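Local coordinates for mandelate racemase/muconate lactonizing enzyme, C-terminal domain protein (Paracoccus denitrificans, PDB 4DWD), which binds magnesium and, as a member of the mandelate racemase/muconate lactonizing branch of the enolase superfamily, may act as a hydro-lyase, at residues F336-E341 / G356-E361; L11-G16 / D362-R367; S220-P225 / Q239-T244. One frame throughout, in Å; residues are numbered along the deposited sequence.

Interaction 1. Residues F336-E341 / G356-E361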
loop_
_atom_site.group_PDB
_atom_site.type_symbol
_atom_site.label_atom_id
_atom_site.label_comp_id
_atom_site.label_asym_id
_atom_site.label_seq_id
_atom_site.Cartn_x
_atom_site.Cartn_y
_atom_site.Cartn_z
ATOM N N PHE B 336 -15.573 16.547 47.491
ATOM C CA PHE B 336 -16.061 15.173 47.526
ATOM C C PHE B 336 -15.664 14.482 48.816
ATOM O O PHE B 336 -14.601 14.753 49.365
ATOM C CB PHE B 336 -15.533 14.384 46.320
ATOM C CG PHE B 336 -15.932 14.972 45.003
ATOM C CD1 PHE B 336 -17.260 14.957 44.584
ATOM C CD2 PHE B 336 -14.979 15.589 44.200
ATOM C CE1 PHE B 336 -17.622 15.519 43.367
ATOM C CE2 PHE B 336 -15.333 16.149 42.985
ATOM C CZ PHE B 336 -16.660 16.125 42.574
ATOM N N ARG B 337 -16.535 13.605 49.315
ATOM C CA ARG B 337 -16.249 12.876 50.555
ATOM C C ARG B 337 -15.452 11.594 50.313
ATOM O O ARG B 337 -14.763 11.119 51.211
ATOM C CB ARG B 337 -17.543 12.569 51.306
ATOM C CG ARG B 337 -18.282 13.825 51.730
ATOM C CD ARG B 337 -19.296 13.527 52.819
ATOM N NE ARG B 337 -20.319 14.566 52.936
ATOM C CZ ARG B 337 -20.217 15.657 53.694
ATOM N NH1 ARG B 337 -21.215 16.532 53.726
ATOM N NH2 ARG B 337 -19.122 15.885 54.413
ATOM N N ASN B 338 -15.538 11.044 49.099
ATOM C CA ASN B 338 -14.877 9.788 48.774
ATOM C C ASN B 338 -14.120 9.812 47.440
ATOM O O ASN B 338 -14.267 8.896 46.633
ATOM C CB ASN B 338 -15.881 8.628 48.788
ATOM C CG ASN B 338 -16.967 8.773 47.736
ATOM O OD1 ASN B 338 -17.223 9.868 47.233
ATOM N ND2 ASN B 338 -17.603 7.667 47.405
ATOM N N PRO B 339 -13.300 10.852 47.208
ATOM C CA PRO B 339 -12.542 10.926 45.956
ATOM C C PRO B 339 -11.448 9.851 45.881
ATOM O O PRO B 339 -11.223 9.135 46.862
ATOM C CB PRO B 339 -11.944 12.326 46.004
ATOM C CG PRO B 339 -11.723 12.569 47.466
ATOM C CD PRO B 339 -12.879 11.898 48.166
ATOM N N ALA B 340 -10.796 9.731 44.723
ATOM C CA ALA B 340 -9.766 8.720 44.487
ATOM C C ALA B 340 -8.723 8.679 45.600
ATOM O O ALA B 340 -8.129 9.697 45.949
ATOM C CB ALA B 340 -9.081 8.986 43.154
ATOM N N GLU B 341 -8.502 7.487 46.140
ATOM C CA GLU B 341 -7.534 7.284 47.225
ATOM C C GLU B 341 -7.195 5.803 47.254
ATOM O O GLU B 341 -8.017 4.986 47.675
ATOM C CB GLU B 341 -8.121 7.745 48.561
ATOM C CG GLU B 341 -7.213 7.608 49.775
ATOM C CD GLU B 341 -7.814 8.274 51.001
ATOM O OE1 GLU B 341 -8.751 9.091 50.844
ATOM O OE2 GLU B 341 -7.359 7.982 52.125
ATOM N N GLY B 356 -21.742 6.432 42.503
ATOM C CA GLY B 356 -21.353 6.190 43.886
ATOM C C GLY B 356 -20.463 7.269 44.472
ATOM O O GLY B 356 -19.905 7.072 45.541
ATOM N N ILE B 357 -20.345 8.408 43.791
ATOM C CA ILE B 357 -19.554 9.538 44.283
ATOM C C ILE B 357 -20.409 10.306 45.288
ATOM O O ILE B 357 -21.610 10.484 45.074
ATOM C CB ILE B 357 -19.056 10.476 43.142
ATOM C CG1 ILE B 357 -18.131 11.558 43.702
ATOM C CG2 ILE B 357 -20.213 11.150 42.424
ATOM C CD1 ILE B 357 -16.694 11.464 43.284
ATOM N N VAL B 358 -19.785 10.737 46.382
ATOM C CA VAL B 358 -20.475 11.460 47.446
ATOM C C VAL B 358 -19.960 12.901 47.510
ATOM O O VAL B 358 -18.773 13.148 47.738
ATOM C CB VAL B 358 -20.301 10.746 48.805
ATOM C CG1 VAL B 358 -20.913 11.566 49.936
ATOM C CG2 VAL B 358 -20.910 9.347 48.763
ATOM N N VAL B 359 -20.866 13.846 47.283
ATOM C CA VAL B 359 -20.539 15.269 47.239
ATOM C C VAL B 359 -20.875 15.935 48.574
ATOM O O VAL B 359 -21.945 15.702 49.137
ATOM C CB VAL B 359 -21.303 15.982 46.092
ATOM C CG1 VAL B 359 -20.996 17.475 46.062
ATOM C CG2 VAL B 359 -20.992 15.335 44.746
ATOM N N ASP B 360 -19.959 16.756 49.081
ATOM C CA ASP B 360 -20.250 17.588 50.250
ATOM C C ASP B 360 -20.952 18.842 49.746
ATOM O O ASP B 360 -20.319 19.723 49.164
ATOM C CB ASP B 360 -18.948 17.938 50.976
ATOM C CG ASP B 360 -19.159 18.812 52.209
ATOM O OD1 ASP B 360 -20.039 19.705 52.214
ATOM O OD2 ASP B 360 -18.406 18.616 53.176
ATOM N N GLU B 361 -22.263 18.906 49.977
ATOM C CA GLU B 361 -23.132 19.941 49.404
ATOM C C GLU B 361 -22.746 21.359 49.780
ATOM O O GLU B 361 -22.793 22.271 48.952
ATOM C CB GLU B 361 -24.591 19.704 49.819
ATOM C CG GLU B 361 -25.204 18.434 49.248
ATOM C CD GLU B 361 -25.143 18.395 47.743
ATOM O OE1 GLU B 361 -25.293 19.472 47.125
ATOM O OE2 GLU B 361 -24.942 17.295 47.184
#
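F336 and V359 face each other in a single backbone bridge between two loop segments, their CA atoms 4.5 Å apart, and beside it R337 N donates to V358 O at 2.8 Å in a nearly straight bond (170°). The side chain of N338 extends this pairing by imitating a peptide group. Its OD1 accepts from V358 N at 2.8 Å, while ND2 donates to G356 O at 3.0 Å, with that oxygen lying in the amide plane. CG of N338 sits between its own backbone N and carbonyl carbon (chi1 63°), which turns the amide onto the edge of segment 356-361. Both ends of the amide are thereby engaged, and its flip is fixed.

On the inner side, the F336 ring takes I357 CD1 over one face, a CH-pi contact offset toward the rim, and V359 CG2 at its edge, 3.6 Å from CE1. F27 meets the same ring almost perpendicularly, and I357 and N338 also reach F307 of helix 304-314.

On the outer side, the extended R337 chain passes V358 CG1 and brings its guanidinium over D360. The two flat groups are stacked, their planes 29° apart, and the salt bridge runs from NH2 to D360 OD2 at 3.1 Å. The other oxygen, OD1, caps helix 361-367 through E363 N. The carboxylate thus serves two partners: the helix N-terminus and the arginine would both be expected to stabilise its negative charge, coupling the start of the C-terminal helix to the 336-341 loop.

Interaction 2. Residues L11-G16 / D362-R367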
loop_
_atom_site.group_PDB
_atom_site.type_symbol
_atom_site.label_atom_id
_atom_site.label_comp_id
_atom_site.label_asym_id
_atom_site.label_seq_id
_atom_site.Cartn_x
_atom_site.Cartn_y
_atom_site.Cartn_z
ATOM N N LEU B 11 -21.201 24.197 36.525
ATOM C CA LEU B 11 -20.555 24.716 37.729
ATOM C C LEU B 11 -19.032 24.730 37.610
ATOM O O LEU B 11 -18.403 23.706 37.329
ATOM C CB LEU B 11 -20.948 23.850 38.933
ATOM C CG LEU B 11 -22.442 23.698 39.247
ATOM C CD1 LEU B 11 -22.639 22.725 40.396
ATOM C CD2 LEU B 11 -23.091 25.044 39.545
ATOM N N SER B 12 -18.446 25.905 37.836
ATOM C CA SER B 12 -17.004 26.060 37.940
ATOM C C SER B 12 -16.681 26.049 39.432
ATOM O O SER B 12 -17.176 26.903 40.182
ATOM C CB SER B 12 -16.559 27.376 37.290
ATOM O OG SER B 12 -15.195 27.663 37.563
ATOM N N VAL B 13 -15.872 25.082 39.860
ATOM C CA VAL B 13 -15.672 24.812 41.287
ATOM C C VAL B 13 -14.201 24.901 41.699
ATOM O O VAL B 13 -13.339 24.249 41.101
ATOM C CB VAL B 13 -16.250 23.423 41.655
ATOM C CG1 VAL B 13 -16.095 23.126 43.145
ATOM C CG2 VAL B 13 -17.721 23.331 41.249
ATOM N N ALA B 14 -13.924 25.717 42.718
ATOM C CA ALA B 14 -12.598 25.828 43.320
ATOM C C ALA B 14 -12.298 24.559 44.112
ATOM O O ALA B 14 -13.080 24.172 44.981
ATOM C CB ALA B 14 -12.531 27.057 44.220
HETATM N N MSE B 15 -11.175 23.906 43.806
HETATM C CA MSE B 15 -10.864 22.592 44.392
HETATM C C MSE B 15 -9.707 22.643 45.359
HETATM O O MSE B 15 -8.739 23.380 45.152
HETATM C CB MSE B 15 -10.504 21.640 43.251
HETATM C CG MSE B 15 -11.691 21.399 42.317
HETATM SE SE MSE B 15 -13.067 20.232 43.095
HETATM C CE MSE B 15 -12.168 18.505 42.841
ATOM N N GLY B 16 -9.804 21.845 46.419
ATOM C CA GLY B 16 -8.718 21.675 47.393
ATOM C C GLY B 16 -8.284 22.968 48.051
ATOM O O GLY B 16 -9.093 23.881 48.242
ATOM N N ASP B 362 -22.368 21.536 51.037
ATOM C CA ASP B 362 -22.079 22.852 51.561
ATOM C C ASP B 362 -20.714 23.344 51.093
ATOM O O ASP B 362 -20.570 24.519 50.746
ATOM C CB ASP B 362 -22.252 22.842 53.078
ATOM C CG ASP B 362 -23.632 22.326 53.485
ATOM O OD1 ASP B 362 -24.651 22.887 53.011
ATOM O OD2 ASP B 362 -23.706 21.338 54.239
ATOM N N GLU B 363 -19.736 22.439 51.031
ATOM C CA GLU B 363 -18.436 22.773 50.467
ATOM C C GLU B 363 -18.609 23.129 48.999
ATOM O O GLU B 363 -18.086 24.143 48.537
ATOM C CB GLU B 363 -17.430 21.627 50.620
ATOM C CG GLU B 363 -16.756 21.560 51.986
ATOM C CD GLU B 363 -15.859 22.753 52.282
ATOM O OE1 GLU B 363 -15.492 23.511 51.361
ATOM O OE2 GLU B 363 -15.514 22.938 53.462
ATOM N N LEU B 364 -19.357 22.304 48.272
ATOM C CA LEU B 364 -19.613 22.587 46.868
ATOM C C LEU B 364 -20.215 23.975 46.701
ATOM O O LEU B 364 -19.713 24.776 45.920
ATOM C CB LEU B 364 -20.562 21.553 46.276
ATOM C CG LEU B 364 -20.955 21.934 44.848
ATOM C CD1 LEU B 364 -19.858 21.521 43.886
ATOM C CD2 LEU B 364 -22.303 21.358 44.483
ATOM N N ALA B 365 -21.302 24.241 47.429
ATOM C CA ALA B 365 -21.989 25.528 47.357
ATOM C C ALA B 365 -21.027 26.693 47.558
ATOM O O ALA B 365 -21.056 27.657 46.791
ATOM C CB ALA B 365 -23.143 25.587 48.349
ATOM N N SER B 366 -20.150 26.582 48.555
ATOM C CA SER B 366 -19.222 27.662 48.902
ATOM C C SER B 366 -18.122 27.880 47.868
ATOM O O SER B 366 -17.491 28.940 47.851
ATOM C CB SER B 366 -18.590 27.404 50.270
ATOM O OG SER B 366 -17.610 26.389 50.184
ATOM N N ARG B 367 -17.894 26.875 47.018
ATOM C CA ARG B 367 -16.787 26.893 46.049
ATOM C C ARG B 367 -17.249 26.990 44.594
ATOM O O ARG B 367 -16.419 27.095 43.677
ATOM C CB ARG B 367 -15.907 25.648 46.223
ATOM C CG ARG B 367 -15.096 25.636 47.516
ATOM C CD ARG B 367 -14.713 24.215 47.896
ATOM N NE ARG B 367 -13.800 24.182 49.036
ATOM C CZ ARG B 367 -12.471 24.155 48.937
ATOM N NH1 ARG B 367 -11.878 24.159 47.744
ATOM N NH2 ARG B 367 -11.730 24.139 50.039
#
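R367, the last residue of helix 361-367, locks that helix across the end of strand 5-14 in the antiparallel sheet of the N-terminal capping domain, so residues from the two ends of the chain meet here. The short helix and strand axes approach to 7.5 Å at 102°.

Apolar contact is modest. L364 CD1 meets V13 CG2 at 3.8 Å, the two side chains crossing at about a right angle, and L364 CD2 lies 4.3 Å from L11 CD1; W39 also touches both leucines.

Backbone polar contact starts with A14 N donating to R367 O at 3.0 Å, while V13 CA makes a CH...O approach to the same oxygen.

The remaining bonds belong to the R367 guanidinium. Its chain, extended from CG to NE, runs past A14 O, and NH1 donates to that oxygen from above the carbonyl plane. NE forms a salt bridge to E363 OE1, one turn back on the helix, which meets the guanidinium at its edge and helps to fix its orientation. NH1 and NH2 both grip G16 O end-on, at 2.8 and 3.2 Å; the NH1 bond lies on a lone pair in the carbonyl plane, whereas NH2 approaches from above it.

Interaction 3. Residues S220-P225 / Q239-T244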
loop_
_atom_site.group_PDB
_atom_site.type_symbol
_atom_site.label_atom_id
_atom_site.label_comp_id
_atom_site.label_asym_id
_atom_site.label_seq_id
_atom_site.Cartn_x
_atom_site.Cartn_y
_atom_site.Cartn_z
ATOM N N SER B 220 8.095 0.362 29.828
ATOM C CA SER B 220 6.965 -0.404 29.311
ATOM C C SER B 220 6.160 0.300 28.232
ATOM O O SER B 220 5.707 -0.342 27.285
ATOM C CB SER B 220 6.072 -0.887 30.450
ATOM O OG SER B 220 6.719 -1.946 31.128
ATOM N N TRP B 221 6.001 1.609 28.344
ATOM C CA TRP B 221 5.305 2.365 27.306
ATOM C C TRP B 221 5.808 3.765 27.219
ATOM O O TRP B 221 6.455 4.262 28.153
ATOM C CB TRP B 221 3.774 2.301 27.440
ATOM C CG TRP B 221 3.103 3.203 28.435
ATOM C CD1 TRP B 221 2.496 4.432 28.185
ATOM C CD2 TRP B 221 2.902 2.950 29.858
ATOM N NE1 TRP B 221 1.927 4.938 29.330
ATOM C CE2 TRP B 221 2.136 4.084 30.375
ATOM C CE3 TRP B 221 3.242 1.913 30.723
ATOM C CZ2 TRP B 221 1.763 4.169 31.713
ATOM C CZ3 TRP B 221 2.856 2.013 32.067
ATOM C CH2 TRP B 221 2.136 3.114 32.545
ATOM N N PHE B 222 5.496 4.400 26.093
ATOM C CA PHE B 222 6.040 5.709 25.699
ATOM C C PHE B 222 4.879 6.517 25.150
ATOM O O PHE B 222 4.414 6.267 24.040
ATOM C CB PHE B 222 7.121 5.465 24.639
ATOM C CG PHE B 222 7.918 6.680 24.196
ATOM C CD1 PHE B 222 8.054 7.845 24.977
ATOM C CD2 PHE B 222 8.623 6.611 22.990
ATOM C CE1 PHE B 222 8.850 8.911 24.531
ATOM C CE2 PHE B 222 9.403 7.676 22.545
ATOM C CZ PHE B 222 9.527 8.820 23.311
ATOM N N GLU B 223 4.385 7.455 25.957
ATOM C CA GLU B 223 3.147 8.158 25.673
ATOM C C GLU B 223 3.389 9.480 24.954
ATOM O O GLU B 223 4.278 10.247 25.331
ATOM C CB GLU B 223 2.396 8.375 26.995
ATOM C CG GLU B 223 1.009 8.978 26.876
ATOM C CD GLU B 223 0.179 8.795 28.137
ATOM O OE1 GLU B 223 0.472 7.868 28.928
ATOM O OE2 GLU B 223 -0.793 9.562 28.312
ATOM N N GLU B 224 2.574 9.728 23.923
ATOM C CA GLU B 224 2.540 11.011 23.207
ATOM C C GLU B 224 3.934 11.554 22.835
ATOM O O GLU B 224 4.279 12.695 23.153
ATOM C CB GLU B 224 1.723 12.047 23.996
ATOM C CG GLU B 224 0.253 11.682 24.183
ATOM C CD GLU B 224 -0.645 12.140 23.038
ATOM O OE1 GLU B 224 -0.279 13.087 22.301
ATOM O OE2 GLU B 224 -1.742 11.576 22.885
ATOM N N PRO B 225 4.742 10.748 22.112
ATOM C CA PRO B 225 6.099 11.225 21.798
ATOM C C PRO B 225 6.176 12.479 20.906
ATOM O O PRO B 225 7.056 13.323 21.118
ATOM C CB PRO B 225 6.750 10.016 21.089
ATOM C CG PRO B 225 5.605 9.146 20.653
ATOM C CD PRO B 225 4.540 9.342 21.699
ATOM N N GLN B 239 5.162 2.179 15.052
ATOM C CA GLN B 239 5.543 0.987 14.312
ATOM C C GLN B 239 7.046 0.806 14.207
ATOM O O GLN B 239 7.507 -0.316 14.062
ATOM C CB GLN B 239 4.900 0.983 12.931
ATOM C CG GLN B 239 3.397 0.753 12.976
ATOM C CD GLN B 239 3.021 -0.630 13.474
ATOM O OE1 GLN B 239 3.588 -1.643 13.035
ATOM N NE2 GLN B 239 2.070 -0.687 14.400
ATOM N N ARG B 240 7.796 1.904 14.295
ATOM C CA ARG B 240 9.261 1.837 14.160
ATOM C C ARG B 240 9.927 1.340 15.440
ATOM O O ARG B 240 10.957 0.693 15.369
ATOM C CB ARG B 240 9.829 3.193 13.735
ATOM C CG ARG B 240 9.596 3.460 12.255
ATOM C CD ARG B 240 9.937 4.870 11.825
ATOM N NE ARG B 240 11.382 5.044 11.766
ATOM C CZ ARG B 240 11.981 6.150 11.353
ATOM N NH1 ARG B 240 11.256 7.196 10.965
ATOM N NH2 ARG B 240 13.308 6.207 11.341
ATOM N N LEU B 241 9.328 1.622 16.592
ATOM C CA LEU B 241 9.894 1.252 17.893
ATOM C C LEU B 241 9.394 -0.096 18.387
ATOM O O LEU B 241 8.411 -0.642 17.857
ATOM C CB LEU B 241 9.575 2.333 18.932
ATOM C CG LEU B 241 10.301 3.661 18.727
ATOM C CD1 LEU B 241 9.755 4.621 19.765
ATOM C CD2 LEU B 241 11.809 3.495 18.913
ATOM N N ASP B 242 10.079 -0.627 19.403
ATOM C CA ASP B 242 9.628 -1.826 20.104
ATOM C C ASP B 242 8.797 -1.457 21.330
ATOM O O ASP B 242 7.767 -2.082 21.593
ATOM C CB ASP B 242 10.818 -2.691 20.536
ATOM C CG ASP B 242 11.545 -3.338 19.368
ATOM O OD1 ASP B 242 10.966 -3.453 18.259
ATOM O OD2 ASP B 242 12.710 -3.726 19.587
ATOM N N ILE B 243 9.248 -0.460 22.087
ATOM C CA ILE B 243 8.475 0.018 23.252
ATOM C C ILE B 243 7.092 0.451 22.755
ATOM O O ILE B 243 6.962 1.010 21.672
ATOM C CB ILE B 243 9.189 1.166 24.007
ATOM C CG1 ILE B 243 8.404 1.547 25.284
ATOM C CG2 ILE B 243 9.411 2.385 23.106
ATOM C CD1 ILE B 243 9.197 2.420 26.239
ATOM N N THR B 244 6.061 0.170 23.541
ATOM C CA THR B 244 4.691 0.470 23.136
ATOM C C THR B 244 4.444 1.962 23.172
ATOM O O THR B 244 4.480 2.575 24.238
ATOM C CB THR B 244 3.693 -0.205 24.071
ATOM O OG1 THR B 244 3.950 -1.611 24.081
ATOM C CG2 THR B 244 2.247 0.062 23.602
#
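The contact belongs to a beta-alpha-beta unit of the C-terminal barrel domain: strand 221-223, helix 231-240 and the following strand 244-246, which lies parallel to the first. At the point where the chain returns from the helix, F222 N donates to T244 O at 2.8 Å (149°), and W221 CA approaches the same oxygen at 3.2 Å as a CH...O contact. S220 O lies against T244 CB.

Hydrophobic side chains fill the space toward the helices. F222 has CG anti to its backbone N (chi1 -174°), which carries the ring toward L241, whose CD1 comes to the ring edge, in plane, 4.0 Å from CD2. P225 CB rests over one face of this ring, offset toward the rim. I243, in the link just before strand 244-246, puts its CD1 4.0 Å from F222 CB and 3.8 Å from W221 C. V210 and L214 of helix 204-216 also touch F222.

W221 turns its indole away from this core, and NE1 reaches E223 OE1 at 3.3 Å in the ring plane, using the anti lone pair. That oxygen also pairs with K160. E223 belongs, with D197 and E249, to a site where calcium has been seen in this protein, though no calcium is bound to this chain in the present model. The strand thus separates an apolar side, packed on the helices, from a polar side where the indole N-H and the lysine probably help to orient a metal-binding carboxylate.

Interactions 1 and 2 adjoin, with centres 13 Å apart: F336 CE2 packs on M15 CE at 3.9 Å, and V359 CG1 on L364 CB at 4.1 Å. Helix 361-367 connects them directly, since its capping residue D360 belongs to the first and its terminal R367 to the second. Interaction 1 pairs two loops, one after strand 323-325 and one after strand 346-348, and interaction 2 ties the helix that follows to strand 5-14 of the N-terminal domain. Interaction 3 lies across the centre of the chain, its centre about 35 Å from interaction 1 and 39 Å from interaction 2. It contains E223 of the D197-E223-E249 metal site, whereas V359 and E361 of interaction 1 belong to a separate calcium site observed for this protein but not occupied by calcium in this chain.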